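Local atomic coordinates of MccF (Escherichia coli, PDB entry 4IIY), a protein that probably acts as a serine carboxypeptidase of the peptidase S66 family that gives its host self-immunity to the antibiotic microcin C7. Residues B[165-168]-B[169-173]; B[66-69]-B[70-74]; B[185-188]-B[189-193]; B[77-80]-B[81-85]. The protein carries 1 engineered substitution. All coordinates share one frame; numbering follows the deposited sequence.

Contact 1 (B[165-168]-B[169-173]); sequences GPAL and IPSFG
Pro166 and Ala167 lead out of strand 162-164 and are met at once by Ser171 and Phe172 of the short helix that follows. The tight part joins hydrogen bonds to close apolar packing. Ala167 N gives a hydrogen bond to Ser171 OG at 3.0 Å, and Ser171 N returns one to Ala167 O at 2.9 Å. The serine hydroxyl can face back because it sits beside its own backbone N, chi1 -52°. In the same tight part, Pro166 CB comes within 3.4 Å of Phe172 CE2, the pyrrolidine and the phenyl ring crossing at a slant. Phe172 also meets the ring of Phe186 edge-to-face. The other part is looser, although no residue here faces solvent: the bond from Phe172 N to Leu168 O is weak at 3.1 Å, and Leu168 CD1 stays 4.5 Å from Phe172 CB; Leu168 packs on Phe63 and Leu70 of helix 60-72. Pro170 CG rests 3.8 Å from Ala167 CB, and Pro170 lines the pocket that holds the bound glutamylsulfamoyl inosine. Ala167 lies about 7 Å, side chain to side chain, from Ala145, the engineered residue at the predicted nucleophile position. The chemistry implies that both polar backbone atoms of buried Ala167 find a partner in one serine, beside the ligand site.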
loop_
_atom_site.group_PDB
_atom_site.type_symbol
_atom_site.label_atom_id
_atom_site.label_comp_id
_atom_site.label_asym_id
_atom_site.label_seq_id
_atom_site.Cartn_x
_atom_site.Cartn_y
_atom_site.Cartn_z
ATOM N N GLY B 165 -9.113 -1.498 18.664
ATOM C CA GLY B 165 -8.686 -1.532 20.045
ATOM C C GLY B 165 -7.658 -2.612 20.277
ATOM O O GLY B 165 -7.081 -3.146 19.326
ATOM N N PRO B 166 -7.417 -2.940 21.554
ATOM C CA PRO B 166 -6.316 -3.827 21.934
ATOM C C PRO B 166 -6.240 -5.164 21.211
ATOM O O PRO B 166 -7.250 -5.844 21.001
ATOM C CB PRO B 166 -6.584 -4.089 23.420
ATOM C CG PRO B 166 -7.251 -2.856 23.897
ATOM C CD PRO B 166 -8.008 -2.272 22.727
ATOM N N ALA B 167 -5.008 -5.525 20.862
ATOM C CA ALA B 167 -4.626 -6.882 20.498
ATOM C C ALA B 167 -3.831 -7.460 21.667
ATOM O O ALA B 167 -3.091 -6.746 22.354
ATOM C CB ALA B 167 -3.803 -6.888 19.213
ATOM N N LEU B 168 -3.979 -8.754 21.899
ATOM C CA LEU B 168 -3.479 -9.370 23.114
ATOM C C LEU B 168 -1.997 -9.104 23.372
ATOM O O LEU B 168 -1.617 -8.688 24.475
ATOM C CB LEU B 168 -3.769 -10.865 23.060
ATOM C CG LEU B 168 -3.250 -11.725 24.216
ATOM C CD1 LEU B 168 -3.861 -11.308 25.529
ATOM C CD2 LEU B 168 -3.508 -13.206 23.922
ATOM N N ILE B 169 -1.174 -9.333 22.361
ATOM C CA ILE B 169 0.273 -9.272 22.538
ATOM C C ILE B 169 0.809 -7.834 22.654
ATOM O O ILE B 169 1.387 -7.468 23.682
ATOM C CB ILE B 169 1.015 -10.138 21.482
ATOM C CG1 ILE B 169 0.589 -11.606 21.623
ATOM C CG2 ILE B 169 2.525 -9.972 21.611
ATOM C CD1 ILE B 169 1.173 -12.529 20.561
ATOM N N PRO B 170 0.613 -6.991 21.629
ATOM C CA PRO B 170 1.176 -5.642 21.770
ATOM C C PRO B 170 0.475 -4.834 22.857
ATOM O O PRO B 170 1.126 -4.073 23.565
ATOM C CB PRO B 170 0.945 -5.011 20.387
ATOM C CG PRO B 170 -0.203 -5.771 19.808
ATOM C CD PRO B 170 -0.041 -7.184 20.324
ATOM N N SER B 171 -0.834 -4.991 23.004
ATOM C CA SER B 171 -1.556 -4.097 23.902
ATOM C C SER B 171 -1.534 -4.553 25.357
ATOM O O SER B 171 -1.258 -3.768 26.263
ATOM C CB SER B 171 -3.006 -3.923 23.443
ATOM O OG SER B 171 -3.083 -3.556 22.075
ATOM N N PHE B 172 -1.862 -5.817 25.590
ATOM C CA PHE B 172 -1.948 -6.308 26.964
ATOM C C PHE B 172 -0.651 -6.924 27.479
ATOM O O PHE B 172 -0.545 -7.197 28.667
ATOM C CB PHE B 172 -3.161 -7.226 27.164
ATOM C CG PHE B 172 -4.470 -6.494 27.079
ATOM C CD1 PHE B 172 -4.716 -5.417 27.912
ATOM C CD2 PHE B 172 -5.437 -6.850 26.154
ATOM C CE1 PHE B 172 -5.916 -4.713 27.829
ATOM C CE2 PHE B 172 -6.633 -6.163 26.080
ATOM C CZ PHE B 172 -6.868 -5.094 26.916
ATOM N N GLY B 173 0.331 -7.114 26.598
ATOM C CA GLY B 173 1.666 -7.499 27.019
ATOM C C GLY B 173 2.582 -6.315 27.307
ATOM O O GLY B 173 3.733 -6.495 27.707
#

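Contact 2 (B[66-69]-B[70-74]); sequences GVEF and LQRKG
The last turns of helix 60-72, closed by a Schellman motif, bring Glu68 and Arg72 together one turn apart on the exposed side. The two chains run side by side and point the same way, and the guanidinium grips the acid side-on: a single oxygen, Glu68 OE1, takes Arg72 NE at 2.9 Å and Arg72 NH2 at 2.6 Å. NE arrives on the anti lone pair, whereas NH2 stands 33° out of the carboxylate plane, and the two flat groups are turned 44° against each other. Glu68 CG lies anti to the backbone N (chi1 -178°) and the chain stays extended beyond it, which carries the acid up to the arginine. Val67 and Gln71 also run side by side, but by packing: Val67 CG1 lies 3.6 Å from Gln71 OE1, and both residues also pack on Leu77 of strand 76-79. On another side, Lys73 bends at chi2 and lays its CE 3.7 Å from Phe69 CZ, approaching the ring at a slant. The backbone underneath is regular, with Gln71 N bonded to Val67 O at 2.9 Å, until the bond from Lys73 N to Phe69 O weakens. Gly74 then takes positive phi, and with two bonds back into the last turn this makes a Schellman motif.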
loop_
_atom_site.group_PDB
_atom_site.type_symbol
_atom_site.label_atom_id
_atom_site.label_comp_id
_atom_site.label_asym_id
_atom_site.label_seq_id
_atom_site.Cartn_x
_atom_site.Cartn_y
_atom_site.Cartn_z
ATOM N N GLY B 66 0.692 -10.953 28.463
ATOM C CA GLY B 66 -0.655 -10.503 28.127
ATOM C C GLY B 66 -1.736 -11.484 28.559
ATOM O O GLY B 66 -2.790 -11.077 29.062
ATOM N N VAL B 67 -1.484 -12.771 28.355
ATOM C CA VAL B 67 -2.394 -13.815 28.828
ATOM C C VAL B 67 -2.604 -13.706 30.342
ATOM O O VAL B 67 -3.738 -13.685 30.831
ATOM C CB VAL B 67 -1.865 -15.209 28.451
ATOM C CG1 VAL B 67 -2.588 -16.303 29.244
ATOM C CG2 VAL B 67 -1.993 -15.436 26.935
ATOM N N GLU B 68 -1.502 -13.621 31.077
ATOM C CA GLU B 68 -1.575 -13.525 32.529
ATOM C C GLU B 68 -2.312 -12.264 32.957
ATOM O O GLU B 68 -3.093 -12.284 33.914
ATOM C CB GLU B 68 -0.175 -13.551 33.140
ATOM C CG GLU B 68 -0.175 -13.494 34.662
ATOM C CD GLU B 68 1.199 -13.718 35.261
ATOM O OE1 GLU B 68 1.403 -13.347 36.437
ATOM O OE2 GLU B 68 2.073 -14.271 34.561
ATOM N N PHE B 69 -2.078 -11.162 32.250
ATOM C CA PHE B 69 -2.739 -9.906 32.573
ATOM C C PHE B 69 -4.264 -10.047 32.518
ATOM O O PHE B 69 -4.973 -9.665 33.453
ATOM C CB PHE B 69 -2.251 -8.778 31.651
ATOM C CG PHE B 69 -2.868 -7.442 31.956
ATOM C CD1 PHE B 69 -2.283 -6.579 32.869
ATOM C CD2 PHE B 69 -4.039 -7.044 31.331
ATOM C CE1 PHE B 69 -2.862 -5.353 33.157
ATOM C CE2 PHE B 69 -4.615 -5.819 31.614
ATOM C CZ PHE B 69 -4.023 -4.977 32.531
ATOM N N LEU B 70 -4.778 -10.599 31.427
ATOM C CA LEU B 70 -6.221 -10.745 31.300
ATOM C C LEU B 70 -6.793 -11.810 32.237
ATOM O O LEU B 70 -7.901 -11.649 32.754
ATOM C CB LEU B 70 -6.634 -11.004 29.849
ATOM C CG LEU B 70 -6.438 -9.848 28.865
ATOM C CD1 LEU B 70 -6.834 -10.289 27.453
ATOM C CD2 LEU B 70 -7.215 -8.612 29.289
ATOM N N GLN B 71 -6.053 -12.891 32.452
ATOM C CA GLN B 71 -6.512 -13.903 33.403
ATOM C C GLN B 71 -6.641 -13.333 34.810
ATOM O O GLN B 71 -7.595 -13.651 35.524
ATOM C CB GLN B 71 -5.601 -15.126 33.395
ATOM C CG GLN B 71 -5.740 -15.946 32.126
ATOM C CD GLN B 71 -4.755 -17.090 32.048
ATOM O OE1 GLN B 71 -3.672 -17.033 32.630
ATOM N NE2 GLN B 71 -5.122 -18.137 31.318
ATOM N N ARG B 72 -5.700 -12.490 35.215
ATOM C CA ARG B 72 -5.764 -11.909 36.550
ATOM C C ARG B 72 -6.949 -10.954 36.688
ATOM O O ARG B 72 -7.419 -10.701 37.799
ATOM C CB ARG B 72 -4.454 -11.211 36.918
ATOM C CG ARG B 72 -3.320 -12.171 37.225
ATOM C CD ARG B 72 -2.113 -11.418 37.755
ATOM N NE ARG B 72 -0.925 -12.265 37.841
ATOM C CZ ARG B 72 -0.604 -12.997 38.902
ATOM N NH1 ARG B 72 -1.386 -12.995 39.974
ATOM N NH2 ARG B 72 0.498 -13.735 38.892
ATOM N N LYS B 73 -7.435 -10.426 35.566
ATOM C CA LYS B 73 -8.639 -9.602 35.566
ATOM C C LYS B 73 -9.903 -10.444 35.646
ATOM O O LYS B 73 -11.002 -9.900 35.768
ATOM C CB LYS B 73 -8.709 -8.725 34.313
ATOM C CG LYS B 73 -7.617 -7.681 34.208
ATOM C CD LYS B 73 -7.653 -6.680 35.349
ATOM C CE LYS B 73 -6.593 -5.610 35.120
ATOM N NZ LYS B 73 -6.615 -4.542 36.148
ATOM N N GLY B 74 -9.760 -11.760 35.540
ATOM C CA GLY B 74 -10.893 -12.657 35.678
ATOM C C GLY B 74 -11.424 -13.264 34.393
ATOM O O GLY B 74 -12.402 -14.021 34.423
#

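Contact 3 (B[185-188]-B[189-193]); sequences SFIK and ILTRK. With EDO (1,2-ethanediol), chain O; EDO (1,2-ethanediol), chain Q.
The ring of Phe186 carries a methyl of Leu190 over one face: CD1 sits 3.9 Å from the ring centroid, 29° off the normal, a CH-pi contact one turn apart near the C-terminal end of helix 178-191. The other flat group, the guanidinium of Arg192, is ringed at its edge by two ethanediols, probably from the crystallisation liquor. One takes NE through its O2 at 2.8 Å and NH2 through its O1, while the second receives NH1 on its own O2 at 2.7 Å. Protein partners share the task: Arg192 NH1 also bonds Tyr366 OH, and NH2 bonds Gly196 O. Arg192 gets there by leaving helical backbone angles and bending at chi3 (-78°), with CB and CG folded over Lys188 O. Lys188 NZ and Arg192 NE, like charges, remain 5.5 Å apart near one of the diols. Phe186 and Leu190, both buried, pack on Leu40, whereas Ile187 CD1 touches Thr191 CG2 at 3.6 Å. The final turn is doubly fastened at Ile187 O, which accepts Thr191 N at 3.0 Å from one face of its carbonyl plane and Thr191 OG1 at 2.6 Å from the opposite face.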
loop_
_atom_site.group_PDB
_atom_site.type_symbol
_atom_site.label_atom_id
_atom_site.label_comp_id
_atom_site.label_asym_id
_atom_site.label_seq_id
_atom_site.Cartn_x
_atom_site.Cartn_y
_atom_site.Cartn_z
ATOM N N SER B 185 -9.726 1.744 29.421
ATOM C CA SER B 185 -10.602 2.100 28.302
ATOM C C SER B 185 -11.341 0.878 27.741
ATOM O O SER B 185 -12.551 0.928 27.486
ATOM C CB SER B 185 -9.807 2.794 27.191
ATOM O OG SER B 185 -10.623 3.082 26.071
ATOM N N PHE B 186 -10.607 -0.213 27.549
ATOM C CA PHE B 186 -11.167 -1.480 27.077
ATOM C C PHE B 186 -12.372 -1.888 27.932
ATOM O O PHE B 186 -13.474 -2.122 27.421
ATOM C CB PHE B 186 -10.061 -2.546 27.129
ATOM C CG PHE B 186 -10.510 -3.955 26.844
ATOM C CD1 PHE B 186 -10.631 -4.414 25.541
ATOM C CD2 PHE B 186 -10.735 -4.844 27.888
ATOM C CE1 PHE B 186 -11.000 -5.726 25.288
ATOM C CE2 PHE B 186 -11.111 -6.152 27.643
ATOM C CZ PHE B 186 -11.232 -6.599 26.340
ATOM N N ILE B 187 -12.170 -1.964 29.241
ATOM C CA ILE B 187 -13.233 -2.441 30.117
ATOM C C ILE B 187 -14.381 -1.426 30.219
ATOM O O ILE B 187 -15.548 -1.825 30.255
ATOM C CB ILE B 187 -12.689 -2.867 31.512
ATOM C CG1 ILE B 187 -13.655 -3.840 32.199
ATOM C CG2 ILE B 187 -12.359 -1.656 32.384
ATOM C CD1 ILE B 187 -13.714 -5.205 31.537
ATOM N N LYS B 188 -14.078 -0.134 30.226
ATOM C CA LYS B 188 -15.135 0.873 30.271
ATOM C C LYS B 188 -16.033 0.828 29.033
ATOM O O LYS B 188 -17.267 0.781 29.138
ATOM C CB LYS B 188 -14.527 2.269 30.405
ATOM C CG LYS B 188 -15.545 3.404 30.431
ATOM C CD LYS B 188 -16.375 3.372 31.701
ATOM C CE LYS B 188 -17.254 4.607 31.833
ATOM N NZ LYS B 188 -18.001 4.590 33.123
ATOM N N ILE B 189 -15.415 0.864 27.860
ATOM C CA ILE B 189 -16.157 0.922 26.607
ATOM C C ILE B 189 -17.034 -0.313 26.430
ATOM O O ILE B 189 -18.190 -0.214 26.009
ATOM C CB ILE B 189 -15.200 1.054 25.398
ATOM C CG1 ILE B 189 -14.488 2.410 25.408
ATOM C CG2 ILE B 189 -15.958 0.893 24.093
ATOM C CD1 ILE B 189 -15.421 3.595 25.269
ATOM N N LEU B 190 -16.493 -1.478 26.765
ATOM C CA LEU B 190 -17.170 -2.723 26.450
ATOM C C LEU B 190 -18.158 -3.183 27.529
ATOM O O LEU B 190 -19.036 -3.998 27.242
ATOM C CB LEU B 190 -16.151 -3.824 26.136
ATOM C CG LEU B 190 -15.242 -3.560 24.929
ATOM C CD1 LEU B 190 -14.235 -4.680 24.771
ATOM C CD2 LEU B 190 -16.039 -3.382 23.639
ATOM N N THR B 191 -18.023 -2.683 28.759
ATOM C CA THR B 191 -18.941 -3.102 29.828
ATOM C C THR B 191 -19.959 -2.051 30.263
ATOM O O THR B 191 -20.945 -2.392 30.926
ATOM C CB THR B 191 -18.214 -3.593 31.099
ATOM O OG1 THR B 191 -17.607 -2.486 31.775
ATOM C CG2 THR B 191 -17.179 -4.648 30.772
ATOM N N ARG B 192 -19.750 -0.790 29.900
ATOM C CA ARG B 192 -20.628 0.278 30.381
ATOM C C ARG B 192 -22.071 0.116 29.924
ATOM O O ARG B 192 -22.351 -0.501 28.899
ATOM C CB ARG B 192 -20.110 1.656 29.950
ATOM C CG ARG B 192 -20.079 1.882 28.437
ATOM C CD ARG B 192 -19.605 3.281 28.092
ATOM N NE ARG B 192 -20.656 4.285 28.277
ATOM C CZ ARG B 192 -21.606 4.532 27.382
ATOM N NH1 ARG B 192 -21.657 3.832 26.255
ATOM N NH2 ARG B 192 -22.523 5.464 27.621
ATOM N N LYS B 193 -22.992 0.675 30.701
ATOM C CA LYS B 193 -24.382 0.761 30.271
ATOM C C LYS B 193 -24.480 1.636 29.034
ATOM O O LYS B 193 -23.807 2.662 28.937
ATOM C CB LYS B 193 -25.251 1.354 31.379
ATOM C CG LYS B 193 -25.185 0.609 32.697
ATOM C CD LYS B 193 -25.658 -0.823 32.546
ATOM C CE LYS B 193 -26.300 -1.332 33.828
ATOM N NZ LYS B 193 -27.752 -1.602 33.630
HETATM C C1 EDO O . -21.166 7.646 29.789
HETATM O O1 EDO O . -22.585 7.462 29.698
HETATM C C2 EDO O . -20.604 6.921 31.010
HETATM O O2 EDO O . -20.563 5.502 30.804
HETATM C C1 EDO Q . -23.399 5.972 23.311
HETATM O O1 EDO Q . -22.509 6.002 24.426
HETATM C C2 EDO Q . -24.154 4.651 23.338
HETATM O O2 EDO Q . -23.706 3.855 24.441
#

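Contact 4 (B[77-80]-B[81-85]); sequences LVSG and KLTGK
Two beta turns follow one another where the chain leaves strand 76-79, a type I turn from Gly80 to Thr83 and a type II turn from Leu82 to Lys85. The strand is an outermost one of the mixed six-stranded sheet and lies parallel to strand 45-49, and the turns follow its C-terminal end, on the way to helix 94-105. The first turn is closed by Thr83 N to Gly80 O at 3.1 Å, the second by Lys85 N to Leu82 O, also at 3.1 Å. Gly84, at the third position of the type II turn, has positive phi, and its N is bonded to Thr56 OG1.

Among the side chains, Thr83 carries the contact. Its OG1 stands beside its own backbone N, chi1 -60°, and from there faces back to the end of the strand. Ser79 OG lies 2.6 Å from Thr83 OG1 as if to donate to it, but the serine has two conformers, and in this one OG also lies very close to Thr83 CB, so the bond is doubtful. Both Ser79 and Thr83 touch Phe48 of the neighbouring strand. Lys81 turns the other way, toward helix 94-105, where its NZ makes a weak hydrogen bond to Gln99 and a long, weak ion pair with Glu103. Leu82 faces that helix too, packing on Arg97, while its backbone N is held by Glu100.

Gly80 O takes two donors from one residue, and both come from the same face of its plane: Thr83 N, 48° out of that plane, and Thr83 OG1, tilted 23° from it at 2.9 Å.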
loop_
_atom_site.group_PDB
_atom_site.type_symbol
_atom_site.label_atom_id
_atom_site.label_comp_id
_atom_site.label_asym_id
_atom_site.label_seq_id
_atom_site.Cartn_x
_atom_site.Cartn_y
_atom_site.Cartn_z
ATOM N N LEU B 77 -9.698 -17.554 28.856
ATOM C CA LEU B 77 -9.172 -17.430 27.500
ATOM C C LEU B 77 -9.261 -18.733 26.716
ATOM O O LEU B 77 -8.975 -19.816 27.240
ATOM C CB LEU B 77 -7.720 -16.960 27.536
ATOM C CG LEU B 77 -7.441 -15.678 28.310
ATOM C CD1 LEU B 77 -5.971 -15.314 28.209
ATOM C CD2 LEU B 77 -8.307 -14.536 27.810
ATOM N N VAL B 78 -9.670 -18.618 25.457
ATOM C CA VAL B 78 -9.639 -19.727 24.514
ATOM C C VAL B 78 -8.589 -19.418 23.448
ATOM O O VAL B 78 -8.651 -18.394 22.760
ATOM C CB VAL B 78 -11.010 -19.955 23.846
ATOM C CG1 VAL B 78 -10.905 -20.978 22.716
ATOM C CG2 VAL B 78 -12.042 -20.399 24.878
ATOM N N SER B 79 -7.615 -20.307 23.324
ATOM C CA SER B 79 -6.539 -20.138 22.361
ATOM C C SER B 79 -6.952 -20.626 20.977
ATOM O O SER B 79 -7.373 -21.766 20.816
ATOM C CB SER B 79 -5.318 -20.920 22.843
ATOM O OG SER B 79 -4.225 -20.771 21.961
ATOM N N GLY B 80 -6.817 -19.768 19.972
ATOM C CA GLY B 80 -7.093 -20.176 18.605
ATOM C C GLY B 80 -6.182 -21.314 18.176
ATOM O O GLY B 80 -5.087 -21.483 18.708
ATOM N N LYS B 81 -6.627 -22.095 17.199
ATOM C CA LYS B 81 -5.912 -23.313 16.813
ATOM C C LYS B 81 -4.519 -23.093 16.197
ATOM O O LYS B 81 -3.746 -24.045 16.080
ATOM C CB LYS B 81 -6.771 -24.168 15.880
ATOM C CG LYS B 81 -6.961 -23.546 14.506
ATOM C CD LYS B 81 -8.066 -24.225 13.712
ATOM C CE LYS B 81 -7.600 -25.513 13.070
ATOM N NZ LYS B 81 -8.401 -25.805 11.844
ATOM N N LEU B 82 -4.173 -21.861 15.814
ATOM C CA LEU B 82 -2.833 -21.596 15.268
ATOM C C LEU B 82 -1.848 -21.078 16.320
ATOM O O LEU B 82 -0.696 -20.760 16.011
ATOM C CB LEU B 82 -2.897 -20.633 14.076
ATOM C CG LEU B 82 -3.688 -21.163 12.881
ATOM C CD1 LEU B 82 -3.718 -20.134 11.757
ATOM C CD2 LEU B 82 -3.121 -22.481 12.370
ATOM N N THR B 83 -2.297 -20.992 17.565
ATOM C CA THR B 83 -1.403 -20.581 18.639
ATOM C C THR B 83 -0.213 -21.532 18.714
ATOM O O THR B 83 -0.373 -22.755 18.696
ATOM C CB THR B 83 -2.145 -20.537 19.974
ATOM O OG1 THR B 83 -3.227 -19.603 19.864
ATOM C CG2 THR B 83 -1.227 -20.108 21.109
ATOM N N GLY B 84 0.990 -20.973 18.769
ATOM C CA GLY B 84 2.187 -21.791 18.870
ATOM C C GLY B 84 2.708 -22.348 17.554
ATOM O O GLY B 84 3.675 -23.114 17.544
ATOM N N LYS B 85 2.078 -21.973 16.441
ATOM C CA LYS B 85 2.474 -22.472 15.122
ATOM C C LYS B 85 3.168 -21.386 14.311
ATOM O O LYS B 85 2.934 -20.192 14.533
ATOM C CB LYS B 85 1.249 -22.955 14.348
ATOM C CG LYS B 85 0.333 -23.883 15.121
ATOM C CD LYS B 85 0.963 -25.235 15.351
ATOM C CE LYS B 85 -0.052 -26.202 15.943
ATOM N NZ LYS B 85 0.500 -27.579 16.057
#

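Followed from the N terminus, the order is contact 2, contact 4, contact 1 and contact 3. Each closes only its own turn or helix end, so none nests in or crosses another. Contact 2 ends helix 60-72, and contact 4 follows at the end of strand 76-79; with strand 45-49 they belong to one beta-alpha-beta crossover, in which helix 60-72 packs on strand 76-79. Contact 1, after strand 162-164, returns to that helix, where Phe172 meets Phe69. It also touches contact 3 on helix 178-191 through Phe186. Helix 168-172 packs on both helices 60-72 and 178-191, which also touch each other, whereas contacts 3 and 4 stay apart, their centres about 25 Å from each other.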